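PDB 2W8D: processed glycerol phosphate lipoteichoic acid synthase 2 from Bacillus subtilis, which belongs, through its C-terminal domain, to the sulfatase family of the alkaline phosphatase clan and carries a metal site occupied by a magnesium ion. Local coordinates for residues Y49-K54 with G214-S219; I148-D153 with E183-P188; K326-S331 with K407-V412. One frame throughout, in Å; residues are numbered along the deposited sequence.

The three contacts lie at separate places on one chain. Interaction 1 and interaction 2 both belong to the sulfatase-family part, and interaction 2 is nested inside the loop that interaction 1 closes; interaction 3 follows both along the chain and joins the loop after helix 313-320 to the loop after helix 380-397. Centres of interactions 1 and 2 are about 39 Å apart, and those of 1 and 3, on opposite sides of the chain's centre, about 47 Å. Interactions 2 and 3 approach most closely, to about 6 Å between nearest atoms, without touching. Interaction 2 lies at the large mixed sheet, where it joins strand 150-152 to the loop entering strand 189-194. The fold is thus tied at three independent places, with no shared contact residues.

Interaction 1 (Y49-K54 with G214-S219); sequences YKIDGK and GDFGDS
Ile51 and Phe216 reach toward each other from opposite directions, and the tightest apolar touch is Ile51 CD1 on Phe216 CZ at 3.9 Å. The methyl lies at the edge of the phenyl ring, close to its plane, and also takes up an edge position in the plane of the Tyr49 ring, so it lies at the edges of both rings. CG1 of Ile51 stands anti to the carbonyl carbon (chi1 -64°), and together with chi2, also -64°, this carries CD1 out across the contact. Gly214 also meets this methyl, its CA 4.3 Å from Ile51 CD1. Tyr49 adds a looser touch, its OH standing 4.1 Å from Phe216 CZ in an oblique approach; the hydroxyl is hydrogen-bonded to the carbonyl oxygen of Val273. No hydrogen bond crosses between the two segments, so van der Waals packing carries the join. On the solvent side, the far part of the type I' turn from Ile51 to Lys54, closed by paired backbone bonds between these two residues, takes no part in the contact, and Asp52 and Gly53 at its corners are exposed. The turn links strands 50-51 and 54-55 in a two-stranded beta hairpin. Across from it, Phe216 packs on helix 267-273 and meets the ring of Phe225 in helix 219-244, whose N-cap is Asp218.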
ATOM      1  N   TYR A  49       6.710 -17.663   7.338  1.00 17.08           N
ATOM      2  CA  TYR A  49       6.103 -18.372   8.450  1.00 16.38           C
ATOM      3  C   TYR A  49       5.642 -19.763   7.998  1.00 16.76           C
ATOM      4  O   TYR A  49       5.198 -19.955   6.853  1.00 15.58           O
ATOM      5  CB  TYR A  49       4.909 -17.607   8.975  1.00 16.39           C
ATOM      6  CG  TYR A  49       4.632 -17.914  10.420  1.00 15.98           C
ATOM      7  CD1 TYR A  49       5.273 -17.199  11.438  1.00 16.00           C
ATOM      8  CD2 TYR A  49       3.778 -18.946  10.776  1.00 16.59           C
ATOM      9  CE1 TYR A  49       5.053 -17.502  12.783  1.00 16.43           C
ATOM     10  CE2 TYR A  49       3.555 -19.266  12.121  1.00 17.76           C
ATOM     11  CZ  TYR A  49       4.187 -18.533  13.106  1.00 16.49           C
ATOM     12  OH  TYR A  49       3.967 -18.840  14.414  1.00 18.43           O
ATOM     13  N   LYS A  50       5.744 -20.723   8.905  1.00 16.99           N
ATOM     14  CA  LYS A  50       5.272 -22.079   8.626  1.00 18.44           C
ATOM     15  C   LYS A  50       4.414 -22.590   9.764  1.00 18.68           C
ATOM     16  O   LYS A  50       4.617 -22.220  10.915  1.00 18.91           O
ATOM     17  CB  LYS A  50       6.428 -23.068   8.414  1.00 18.20           C
ATOM     18  CG  LYS A  50       7.456 -22.644   7.425  1.00 17.85           C
ATOM     19  CD  LYS A  50       8.449 -23.755   7.167  1.00 20.27           C
ATOM     20  CE  LYS A  50       9.551 -23.232   6.257  1.00 22.34           C
ATOM     21  NZ  LYS A  50      10.584 -24.241   5.858  1.00 20.47           N
ATOM     22  N   ILE A  51       3.458 -23.436   9.389  1.00 18.97           N
ATOM     23  CA  ILE A  51       2.566 -24.172  10.275  1.00 19.37           C
ATOM     24  C   ILE A  51       2.783 -25.648   9.899  1.00 20.01           C
ATOM     25  O   ILE A  51       2.630 -25.998   8.723  1.00 19.17           O
ATOM     26  CB  ILE A  51       1.067 -23.790   9.991  1.00 19.23           C
ATOM     27  CG1 ILE A  51       0.789 -22.307  10.309  1.00 19.55           C
ATOM     28  CG2 ILE A  51       0.120 -24.653  10.816  1.00 18.39           C
ATOM     29  CD1 ILE A  51       0.982 -21.977  11.814  1.00 16.96           C
ATOM     30  N   ASP A  52       3.136 -26.489  10.882  1.00 20.46           N
ATOM     31  CA  ASP A  52       3.431 -27.930  10.678  1.00 21.88           C
ATOM     32  C   ASP A  52       4.438 -28.214   9.544  1.00 21.66           C
ATOM     33  O   ASP A  52       4.290 -29.194   8.779  1.00 21.51           O
ATOM     34  CB  ASP A  52       2.141 -28.760  10.427  1.00 23.03           C
ATOM     35  CG  ASP A  52       1.026 -28.471  11.444  1.00 25.80           C
ATOM     36  OD1 ASP A  52       1.360 -28.110  12.608  1.00 28.89           O
ATOM     37  OD2 ASP A  52      -0.178 -28.620  11.075  1.00 24.99           O
ATOM     38  N   GLY A  53       5.440 -27.348   9.422  1.00 21.24           N
ATOM     39  CA  GLY A  53       6.399 -27.452   8.330  1.00 20.95           C
ATOM     40  C   GLY A  53       5.907 -27.021   6.951  1.00 20.52           C
ATOM     41  O   GLY A  53       6.682 -27.047   6.006  1.00 20.49           O
ATOM     42  N   LYS A  54       4.634 -26.620   6.836  1.00 20.12           N
ATOM     43  CA  LYS A  54       4.049 -26.119   5.587  1.00 19.41           C
ATOM     44  C   LYS A  54       4.042 -24.595   5.568  1.00 18.93           C
ATOM     45  O   LYS A  54       3.560 -23.952   6.500  1.00 19.25           O
ATOM     46  CB  LYS A  54       2.606 -26.623   5.380  1.00 19.96           C
ATOM     47  CG  LYS A  54       2.391 -28.104   5.673  1.00 20.44           C
ATOM     48  CD  LYS A  54       1.231 -28.685   4.881  1.00 21.45           C
ATOM     49  CE  LYS A  54       1.434 -30.200   4.710  1.00 24.49           C
ATOM     50  NZ  LYS A  54       1.047 -30.643   3.323  1.00 25.65           N
ATOM     51  N   GLY A 214      -3.846 -22.765  12.414  1.00 24.02           N
ATOM     52  CA  GLY A 214      -2.855 -22.830  13.481  1.00 23.12           C
ATOM     53  C   GLY A 214      -3.550 -23.245  14.767  1.00 22.68           C
ATOM     54  O   GLY A 214      -4.775 -23.321  14.810  1.00 22.28           O
ATOM     55  N   ASP A 215      -2.778 -23.500  15.816  1.00 22.82           N
ATOM     56  CA  ASP A 215      -3.336 -23.914  17.093  1.00 23.31           C
ATOM     57  C   ASP A 215      -2.808 -22.972  18.174  1.00 23.23           C
ATOM     58  O   ASP A 215      -1.889 -23.339  18.923  1.00 23.81           O
ATOM     59  CB  ASP A 215      -2.937 -25.377  17.369  1.00 23.75           C
ATOM     60  CG  ASP A 215      -3.874 -26.092  18.364  1.00 25.99           C
ATOM     61  OD1 ASP A 215      -5.027 -25.649  18.552  1.00 27.28           O
ATOM     62  OD2 ASP A 215      -3.454 -27.130  18.952  1.00 28.31           O
ATOM     63  N   PHE A 216      -3.374 -21.754  18.240  1.00 22.50           N
ATOM     64  CA  PHE A 216      -2.915 -20.723  19.182  1.00 22.04           C
ATOM     65  C   PHE A 216      -3.942 -20.248  20.235  1.00 21.64           C
ATOM     66  O   PHE A 216      -3.699 -19.278  20.951  1.00 21.65           O
ATOM     67  CB  PHE A 216      -2.324 -19.532  18.410  1.00 22.15           C
ATOM     68  CG  PHE A 216      -1.320 -19.938  17.387  1.00 22.82           C
ATOM     69  CD1 PHE A 216      -0.037 -20.331  17.771  1.00 24.58           C
ATOM     70  CD2 PHE A 216      -1.664 -19.983  16.039  1.00 23.73           C
ATOM     71  CE1 PHE A 216       0.899 -20.746  16.823  1.00 24.58           C
ATOM     72  CE2 PHE A 216      -0.737 -20.383  15.085  1.00 23.34           C
ATOM     73  CZ  PHE A 216       0.545 -20.772  15.479  1.00 23.31           C
ATOM     74  N   GLY A 217      -5.081 -20.925  20.325  1.00 21.19           N
ATOM     75  CA  GLY A 217      -6.091 -20.617  21.339  1.00 20.36           C
ATOM     76  C   GLY A 217      -6.992 -19.444  21.013  1.00 20.77           C
ATOM     77  O   GLY A 217      -7.548 -18.809  21.919  1.00 20.65           O
ATOM     78  N   ASP A 218      -7.157 -19.153  19.722  1.00 20.21           N
ATOM     79  CA  ASP A 218      -7.907 -17.991  19.299  1.00 20.20           C
ATOM     80  C   ASP A 218      -8.203 -18.159  17.815  1.00 20.64           C
ATOM     81  O   ASP A 218      -7.294 -18.226  16.988  1.00 20.84           O
ATOM     82  CB  ASP A 218      -7.090 -16.731  19.582  1.00 19.84           C
ATOM     83  CG  ASP A 218      -7.728 -15.456  19.049  1.00 20.42           C
ATOM     84  OD1 ASP A 218      -8.403 -15.473  17.988  1.00 16.44           O
ATOM     85  OD2 ASP A 218      -7.500 -14.406  19.696  1.00 21.15           O
ATOM     86  N   SER A 219      -9.491 -18.236  17.501  1.00 20.41           N
ATOM     87  CA  SER A 219      -9.944 -18.670  16.211  1.00 19.89           C
ATOM     88  C   SER A 219      -9.786 -17.590  15.169  1.00 20.09           C
ATOM     89  O   SER A 219      -9.656 -17.894  13.986  1.00 21.29           O
ATOM     90  CB  SER A 219     -11.393 -19.147  16.301  1.00 20.22           C
ATOM     91  OG  SER A 219     -12.292 -18.066  16.418  1.00 19.29           O
TER

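Interaction 2 (I148-D153 with E183-P188); sequences IDKFFD and ESLPQP
Lys150 and Leu185 mark the closest backbone approach, yet their CA atoms remain 9.7 Å apart, so strand 150-152 and the loop 183-188 meet through side chains alone. The principal touch is between Leu185 CD1 and Phe152 CE2, at 3.9 Å. The methyl sits at the edge of the phenyl ring near its plane, with CZ of Phe152 only slightly farther from Leu185 CD1 at 4.2 Å. The two side chains run past each other in opposite directions. Phe152 holds CG anti to the carbonyl carbon (chi1 -66°), directing the ring from the strand toward the loop; the ring also stacks on Phe129 of strand 125-130 and meets Tyr156 edge-to-face. Leu185 is buried, and its chi1 (-96°, away from a staggered value) and chi2 (42°) swing CD1 over to the Phe152 ring edge. Beside this apolar pair Lys150 contributes its aliphatic chain, with CD 4.4 Å from Leu185 CD1. Its NZ is hydrogen-bonded to O1 of a bound tetraethylene glycol, probably from the crystallisation liquor, which Ser184 OG also reaches through a weak hydrogen bond. The backbone of strand 150-152 pairs in parallel with strand 125-130, which in turn lies parallel to strand 189-194. The contact thus joins strand 150-152 to the connection between helix 171-183 and strand 189-194, within the alpha/beta architecture characteristic of the alkaline phosphatase clan.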
ATOM      1  N   ILE A 148      -9.100   8.499 -11.975  1.00 17.64           N
ATOM      2  CA  ILE A 148      -9.103   7.122 -12.427  1.00 17.42           C
ATOM      3  C   ILE A 148     -10.149   7.035 -13.556  1.00 16.89           C
ATOM      4  O   ILE A 148     -11.309   7.415 -13.337  1.00 15.97           O
ATOM      5  CB  ILE A 148      -9.419   6.091 -11.324  1.00 17.46           C
ATOM      6  CG1 ILE A 148      -8.488   6.176 -10.091  1.00 20.15           C
ATOM      7  CG2 ILE A 148      -9.383   4.669 -11.894  1.00 15.94           C
ATOM      8  CD1 ILE A 148      -7.060   6.383 -10.343  1.00 22.27           C
ATOM      9  N   ASP A 149      -9.743   6.547 -14.745  1.00 16.42           N
ATOM     10  CA  ASP A 149     -10.654   6.537 -15.925  1.00 16.65           C
ATOM     11  C   ASP A 149     -11.745   5.506 -15.773  1.00 16.05           C
ATOM     12  O   ASP A 149     -12.847   5.724 -16.242  1.00 16.19           O
ATOM     13  CB  ASP A 149      -9.939   6.231 -17.274  1.00 16.59           C
ATOM     14  CG  ASP A 149      -8.873   7.234 -17.616  1.00 16.75           C
ATOM     15  OD1 ASP A 149      -9.246   8.381 -17.860  1.00 17.32           O
ATOM     16  OD2 ASP A 149      -7.663   6.896 -17.600  1.00 15.60           O
ATOM     17  N   LYS A 150     -11.428   4.363 -15.165  1.00 14.93           N
ATOM     18  CA  LYS A 150     -12.389   3.264 -15.136  1.00 14.68           C
ATOM     19  C   LYS A 150     -12.479   2.551 -13.784  1.00 15.65           C
ATOM     20  O   LYS A 150     -11.478   2.322 -13.109  1.00 16.20           O
ATOM     21  CB  LYS A 150     -12.073   2.249 -16.238  1.00 14.89           C
ATOM     22  CG  LYS A 150     -12.207   2.740 -17.686  1.00 11.73           C
ATOM     23  CD  LYS A 150     -11.466   1.762 -18.579  1.00 12.15           C
ATOM     24  CE  LYS A 150     -11.359   2.201 -20.032  1.00  7.36           C
ATOM     25  NZ  LYS A 150     -12.702   2.251 -20.670  1.00  6.91           N
ATOM     26  N   PHE A 151     -13.695   2.180 -13.399  1.00 15.83           N
ATOM     27  CA  PHE A 151     -13.890   1.466 -12.160  1.00 14.80           C
ATOM     28  C   PHE A 151     -14.623   0.153 -12.415  1.00 14.25           C
ATOM     29  O   PHE A 151     -15.815   0.141 -12.571  1.00 14.03           O
ATOM     30  CB  PHE A 151     -14.633   2.371 -11.145  1.00 15.29           C
ATOM     31  CG  PHE A 151     -14.624   1.847  -9.721  1.00 14.85           C
ATOM     32  CD1 PHE A 151     -14.122   0.574  -9.424  1.00 13.45           C
ATOM     33  CD2 PHE A 151     -15.136   2.620  -8.687  1.00 15.77           C
ATOM     34  CE1 PHE A 151     -14.107   0.081  -8.113  1.00 16.26           C
ATOM     35  CE2 PHE A 151     -15.135   2.129  -7.351  1.00 14.90           C
ATOM     36  CZ  PHE A 151     -14.621   0.857  -7.073  1.00 14.58           C
ATOM     37  N   PHE A 152     -13.895  -0.963 -12.457  1.00 14.78           N
ATOM     38  CA  PHE A 152     -14.524  -2.279 -12.618  1.00 14.95           C
ATOM     39  C   PHE A 152     -14.975  -2.819 -11.277  1.00 15.13           C
ATOM     40  O   PHE A 152     -14.262  -3.595 -10.652  1.00 15.59           O
ATOM     41  CB  PHE A 152     -13.588  -3.278 -13.317  1.00 15.25           C
ATOM     42  CG  PHE A 152     -13.288  -2.924 -14.751  1.00 16.66           C
ATOM     43  CD1 PHE A 152     -14.235  -3.123 -15.741  1.00 18.25           C
ATOM     44  CD2 PHE A 152     -12.068  -2.361 -15.100  1.00 19.06           C
ATOM     45  CE1 PHE A 152     -13.984  -2.772 -17.090  1.00 19.28           C
ATOM     46  CE2 PHE A 152     -11.795  -2.010 -16.429  1.00 20.75           C
ATOM     47  CZ  PHE A 152     -12.766  -2.202 -17.426  1.00 19.43           C
ATOM     48  N   ASP A 153     -16.155  -2.413 -10.823  1.00 15.29           N
ATOM     49  CA  ASP A 153     -16.645  -2.904  -9.539  1.00 16.17           C
ATOM     50  C   ASP A 153     -17.431  -4.225  -9.700  1.00 15.72           C
ATOM     51  O   ASP A 153     -17.364  -4.884 -10.761  1.00 15.88           O
ATOM     52  CB  ASP A 153     -17.463  -1.835  -8.798  1.00 15.80           C
ATOM     53  CG  ASP A 153     -18.807  -1.580  -9.457  1.00 20.52           C
ATOM     54  OD1 ASP A 153     -19.083  -2.153 -10.550  1.00 22.01           O
ATOM     55  OD2 ASP A 153     -19.592  -0.799  -8.881  1.00 25.70           O
ATOM     56  N   GLU A 183      -7.097  -7.081 -20.224  1.00 18.40           N
ATOM     57  CA  GLU A 183      -6.534  -7.228 -21.550  1.00 19.26           C
ATOM     58  C   GLU A 183      -7.251  -6.348 -22.592  1.00 19.30           C
ATOM     59  O   GLU A 183      -6.769  -6.185 -23.708  1.00 18.84           O
ATOM     60  CB  GLU A 183      -6.563  -8.716 -21.959  1.00 19.49           C
ATOM     61  CG  GLU A 183      -5.674  -9.610 -21.057  1.00 21.58           C
ATOM     62  CD  GLU A 183      -6.086 -11.106 -20.982  1.00 24.26           C
ATOM     63  OE1 GLU A 183      -6.989 -11.567 -21.711  1.00 23.54           O
ATOM     64  OE2 GLU A 183      -5.485 -11.840 -20.161  1.00 26.77           O
ATOM     65  N   SER A 184      -8.392  -5.765 -22.219  1.00 19.56           N
ATOM     66  CA  SER A 184      -9.103  -4.852 -23.112  1.00 19.50           C
ATOM     67  C   SER A 184      -8.597  -3.398 -22.942  1.00 19.02           C
ATOM     68  O   SER A 184      -8.980  -2.504 -23.686  1.00 18.65           O
ATOM     69  CB  SER A 184     -10.629  -4.969 -22.921  1.00 19.54           C
ATOM     70  OG  SER A 184     -11.097  -4.076 -21.909  1.00 21.66           O
ATOM     71  N   LEU A 185      -7.709  -3.174 -21.985  1.00 18.90           N
ATOM     72  CA  LEU A 185      -7.266  -1.814 -21.681  1.00 19.29           C
ATOM     73  C   LEU A 185      -6.236  -1.311 -22.686  1.00 19.68           C
ATOM     74  O   LEU A 185      -5.218  -1.962 -22.926  1.00 19.58           O
ATOM     75  CB  LEU A 185      -6.699  -1.727 -20.261  1.00 18.59           C
ATOM     76  CG  LEU A 185      -7.578  -1.252 -19.097  1.00 18.59           C
ATOM     77  CD1 LEU A 185      -8.991  -1.809 -19.125  1.00 17.51           C
ATOM     78  CD2 LEU A 185      -6.907  -1.553 -17.739  1.00 13.14           C
ATOM     79  N   PRO A 186      -6.478  -0.122 -23.265  1.00 20.42           N
ATOM     80  CA  PRO A 186      -5.447   0.410 -24.163  1.00 20.53           C
ATOM     81  C   PRO A 186      -4.165   0.653 -23.343  1.00 20.72           C
ATOM     82  O   PRO A 186      -4.229   1.080 -22.192  1.00 21.16           O
ATOM     83  CB  PRO A 186      -6.064   1.706 -24.681  1.00 20.53           C
ATOM     84  CG  PRO A 186      -7.047   2.088 -23.646  1.00 20.83           C
ATOM     85  CD  PRO A 186      -7.529   0.860 -22.961  1.00 19.43           C
ATOM     86  N   GLN A 187      -3.025   0.330 -23.932  1.00 20.33           N
ATOM     87  CA  GLN A 187      -1.735   0.358 -23.257  1.00 19.58           C
ATOM     88  C   GLN A 187      -0.986   1.648 -23.593  1.00 18.62           C
ATOM     89  O   GLN A 187      -1.097   2.137 -24.710  1.00 19.21           O
ATOM     90  CB  GLN A 187      -0.927  -0.878 -23.682  1.00 19.93           C
ATOM     91  CG  GLN A 187      -1.297  -2.127 -22.862  1.00 20.87           C
ATOM     92  CD  GLN A 187      -0.409  -3.306 -23.144  1.00 21.47           C
ATOM     93  OE1 GLN A 187       0.819  -3.218 -23.053  1.00 23.03           O
ATOM     94  NE2 GLN A 187      -1.024  -4.432 -23.476  1.00 20.76           N
ATOM     95  N   PRO A 188      -0.231   2.216 -22.632  1.00 17.47           N
ATOM     96  CA  PRO A 188       0.061   1.725 -21.281  1.00 16.30           C
ATOM     97  C   PRO A 188      -1.083   1.945 -20.316  1.00 15.84           C
ATOM     98  O   PRO A 188      -1.845   2.891 -20.466  1.00 14.94           O
ATOM     99  CB  PRO A 188       1.254   2.570 -20.855  1.00 15.95           C
ATOM    100  CG  PRO A 188       1.121   3.847 -21.624  1.00 16.37           C
ATOM    101  CD  PRO A 188       0.285   3.583 -22.848  1.00 16.91           C
TER

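Interaction 3 (K326-S331 with K407-V412); sequences KDYLMS and KGFKKV
Asp327 and Lys407 meet in a loop-loop contact of this alpha/beta protein of the alkaline phosphatase clan, one loop following helix 313-320 and the other following helix 380-397. Their side chains lie alongside each other and point the same way. Asp327 has chi1 of -145°, away from a staggered value, and this torsion lays its carboxylate beside the start of the opposite loop. There OD2 accepts a weak hydrogen bond from Lys407 N, at 3.3 Å and with a bent N-H...O angle of 130°. The charged end of Lys407 takes no part in this bond: its chain is kinked at chi2 and chi3 and leads away. The other carboxylate oxygen of Asp327, OD1, makes a long, weak ion pair with Lys15. Beside this polar touch Tyr328 and Phe409 form a looser aromatic one. The Phe409 CG lies anti to the backbone N (chi1 -163°), sending the ring toward the tyrosine and onto Ala117, while Tyr328 packs on Ile118 of the same helix, 115-118. The rings approach obliquely, with Tyr328 CE1 and Phe409 CD1 4.5 Å apart. Lys407 CB also lies 3.7 Å from Asp327 OD2.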
ATOM      1  N   LYS A 326      10.104  16.124  -8.379  1.00 28.05           N
ATOM      2  CA  LYS A 326      10.521  17.350  -7.689  1.00 27.95           C
ATOM      3  C   LYS A 326       9.483  18.473  -7.693  1.00 27.17           C
ATOM      4  O   LYS A 326       9.464  19.296  -6.781  1.00 26.92           O
ATOM      5  CB  LYS A 326      11.857  17.883  -8.247  1.00 28.13           C
ATOM      6  CG  LYS A 326      12.551  18.897  -7.314  1.00 29.68           C
ATOM      7  CD  LYS A 326      14.044  19.107  -7.626  1.00 31.32           C
ATOM      8  CE  LYS A 326      14.810  19.656  -6.405  1.00 31.21           C
ATOM      9  NZ  LYS A 326      16.227  19.136  -6.342  1.00 30.28           N
ATOM     10  N   ASP A 327       8.644  18.523  -8.721  1.00 26.68           N
ATOM     11  CA  ASP A 327       7.665  19.606  -8.805  1.00 26.31           C
ATOM     12  C   ASP A 327       6.311  19.301  -8.135  1.00 25.44           C
ATOM     13  O   ASP A 327       5.438  20.161  -8.086  1.00 25.47           O
ATOM     14  CB  ASP A 327       7.483  20.082 -10.248  1.00 26.83           C
ATOM     15  CG  ASP A 327       7.234  21.589 -10.335  1.00 28.45           C
ATOM     16  OD1 ASP A 327       7.260  22.265  -9.280  1.00 30.80           O
ATOM     17  OD2 ASP A 327       7.017  22.111 -11.451  1.00 30.24           O
ATOM     18  N   TYR A 328       6.152  18.098  -7.589  1.00 24.27           N
ATOM     19  CA  TYR A 328       4.916  17.727  -6.882  1.00 23.07           C
ATOM     20  C   TYR A 328       5.016  17.833  -5.380  1.00 22.36           C
ATOM     21  O   TYR A 328       6.066  17.582  -4.794  1.00 22.04           O
ATOM     22  CB  TYR A 328       4.499  16.308  -7.243  1.00 22.58           C
ATOM     23  CG  TYR A 328       4.302  16.156  -8.713  1.00 24.04           C
ATOM     24  CD1 TYR A 328       3.169  16.683  -9.334  1.00 23.43           C
ATOM     25  CD2 TYR A 328       5.257  15.517  -9.502  1.00 24.75           C
ATOM     26  CE1 TYR A 328       2.973  16.553 -10.685  1.00 25.53           C
ATOM     27  CE2 TYR A 328       5.071  15.395 -10.875  1.00 26.97           C
ATOM     28  CZ  TYR A 328       3.921  15.921 -11.453  1.00 27.54           C
ATOM     29  OH  TYR A 328       3.716  15.813 -12.810  1.00 32.32           O
ATOM     30  N   LEU A 329       3.893  18.149  -4.749  1.00 21.82           N
ATOM     31  CA  LEU A 329       3.844  18.240  -3.308  1.00 21.21           C
ATOM     32  C   LEU A 329       3.449  16.880  -2.744  1.00 21.49           C
ATOM     33  O   LEU A 329       2.265  16.581  -2.574  1.00 22.23           O
ATOM     34  CB  LEU A 329       2.886  19.349  -2.881  1.00 21.17           C
ATOM     35  CG  LEU A 329       3.242  20.770  -3.341  1.00 20.07           C
ATOM     36  CD1 LEU A 329       2.413  21.751  -2.571  1.00 19.96           C
ATOM     37  CD2 LEU A 329       4.729  21.095  -3.153  1.00 18.69           C
HETATM   38  N   MSE A 330       4.470  16.066  -2.484  1.00 21.04           N
HETATM   39  CA  MSE A 330       4.338  14.701  -2.040  1.00 20.54           C
HETATM   40  C   MSE A 330       5.126  14.550  -0.749  1.00 19.94           C
HETATM   41  O   MSE A 330       6.222  15.071  -0.626  1.00 19.26           O
HETATM   42  CB  MSE A 330       4.874  13.751  -3.100  1.00 20.78           C
HETATM   43  CG  MSE A 330       3.930  13.561  -4.276  1.00 23.41           C
HETATM   44 SE   MSE A 330       4.605  12.307  -5.623  1.00 30.78          SE
HETATM   45  CE  MSE A 330       2.939  12.115  -6.631  1.00 31.44           C
ATOM     46  N   SER A 331       4.557  13.822   0.206  1.00 19.16           N
ATOM     47  CA  SER A 331       5.167  13.651   1.512  1.00 19.17           C
ATOM     48  C   SER A 331       6.260  12.596   1.529  1.00 18.38           C
ATOM     49  O   SER A 331       7.175  12.663   2.355  1.00 18.35           O
ATOM     50  CB  SER A 331       4.092  13.277   2.538  1.00 19.05           C
ATOM     51  OG  SER A 331       3.319  14.429   2.854  1.00 21.09           O
ATOM     52  N   LYS A 407       4.469  21.405 -13.360  1.00 24.28           N
ATOM     53  CA  LYS A 407       4.722  21.781 -14.757  1.00 24.87           C
ATOM     54  C   LYS A 407       4.049  20.909 -15.811  1.00 24.78           C
ATOM     55  O   LYS A 407       3.509  21.417 -16.797  1.00 24.25           O
ATOM     56  CB  LYS A 407       6.229  21.920 -15.065  1.00 25.37           C
ATOM     57  CG  LYS A 407       6.713  23.369 -15.359  1.00 25.58           C
ATOM     58  CD  LYS A 407       5.675  24.205 -16.134  1.00 27.58           C
ATOM     59  CE  LYS A 407       5.825  24.111 -17.669  1.00 27.90           C
ATOM     60  NZ  LYS A 407       4.611  24.630 -18.349  1.00 25.81           N
ATOM     61  N   GLY A 408       4.092  19.598 -15.624  1.00 24.78           N
ATOM     62  CA  GLY A 408       3.515  18.740 -16.641  1.00 24.70           C
ATOM     63  C   GLY A 408       2.014  18.875 -16.561  1.00 24.22           C
ATOM     64  O   GLY A 408       1.331  18.936 -17.569  1.00 24.60           O
ATOM     65  N   PHE A 409       1.541  19.015 -15.331  1.00 23.77           N
ATOM     66  CA  PHE A 409       0.200  18.625 -14.930  1.00 22.70           C
ATOM     67  C   PHE A 409      -0.954  19.372 -15.537  1.00 22.27           C
ATOM     68  O   PHE A 409      -1.025  20.602 -15.488  1.00 21.95           O
ATOM     69  CB  PHE A 409       0.076  18.737 -13.425  1.00 22.22           C
ATOM     70  CG  PHE A 409      -1.081  17.992 -12.876  1.00 21.18           C
ATOM     71  CD1 PHE A 409      -1.013  16.608 -12.727  1.00 18.55           C
ATOM     72  CD2 PHE A 409      -2.235  18.664 -12.496  1.00 18.58           C
ATOM     73  CE1 PHE A 409      -2.082  15.904 -12.231  1.00 19.37           C
ATOM     74  CE2 PHE A 409      -3.320  17.967 -11.980  1.00 19.82           C
ATOM     75  CZ  PHE A 409      -3.250  16.585 -11.847  1.00 19.97           C
ATOM     76  N   LYS A 410      -1.903  18.612 -16.048  1.00 21.90           N
ATOM     77  CA  LYS A 410      -3.167  19.216 -16.404  1.00 22.37           C
ATOM     78  C   LYS A 410      -4.280  18.812 -15.419  1.00 21.60           C
ATOM     79  O   LYS A 410      -4.524  17.627 -15.164  1.00 21.33           O
ATOM     80  CB  LYS A 410      -3.512  18.944 -17.870  1.00 22.71           C
ATOM     81  CG  LYS A 410      -3.481  17.462 -18.250  1.00 24.95           C
ATOM     82  CD  LYS A 410      -4.894  16.933 -18.497  1.00 28.40           C
ATOM     83  CE  LYS A 410      -5.430  17.371 -19.893  1.00 26.94           C
ATOM     84  NZ  LYS A 410      -6.097  18.708 -19.866  1.00 27.00           N
ATOM     85  N   LYS A 411      -4.903  19.842 -14.863  1.00 21.05           N
ATOM     86  CA  LYS A 411      -5.929  19.764 -13.840  1.00 21.28           C
ATOM     87  C   LYS A 411      -6.974  18.695 -14.119  1.00 20.85           C
ATOM     88  O   LYS A 411      -7.472  18.581 -15.239  1.00 20.81           O
ATOM     89  CB  LYS A 411      -6.590  21.145 -13.701  1.00 21.57           C
ATOM     90  CG  LYS A 411      -7.791  21.209 -12.780  1.00 23.78           C
ATOM     91  CD  LYS A 411      -8.404  22.609 -12.837  1.00 28.79           C
ATOM     92  CE  LYS A 411      -9.916  22.619 -12.565  1.00 32.38           C
ATOM     93  NZ  LYS A 411     -10.276  22.121 -11.185  1.00 35.02           N
ATOM     94  N   VAL A 412      -7.306  17.913 -13.095  1.00 20.30           N
ATOM     95  CA  VAL A 412      -8.361  16.913 -13.224  1.00 19.64           C
ATOM     96  C   VAL A 412      -9.762  17.516 -13.168  1.00 19.22           C
ATOM     97  O   VAL A 412     -10.027  18.361 -12.340  1.00 19.07           O
ATOM     98  CB  VAL A 412      -8.177  15.783 -12.211  1.00 19.46           C
ATOM     99  CG1 VAL A 412      -9.428  14.906 -12.109  1.00 18.85           C
ATOM    100  CG2 VAL A 412      -7.049  14.965 -12.654  1.00 18.79           C
TER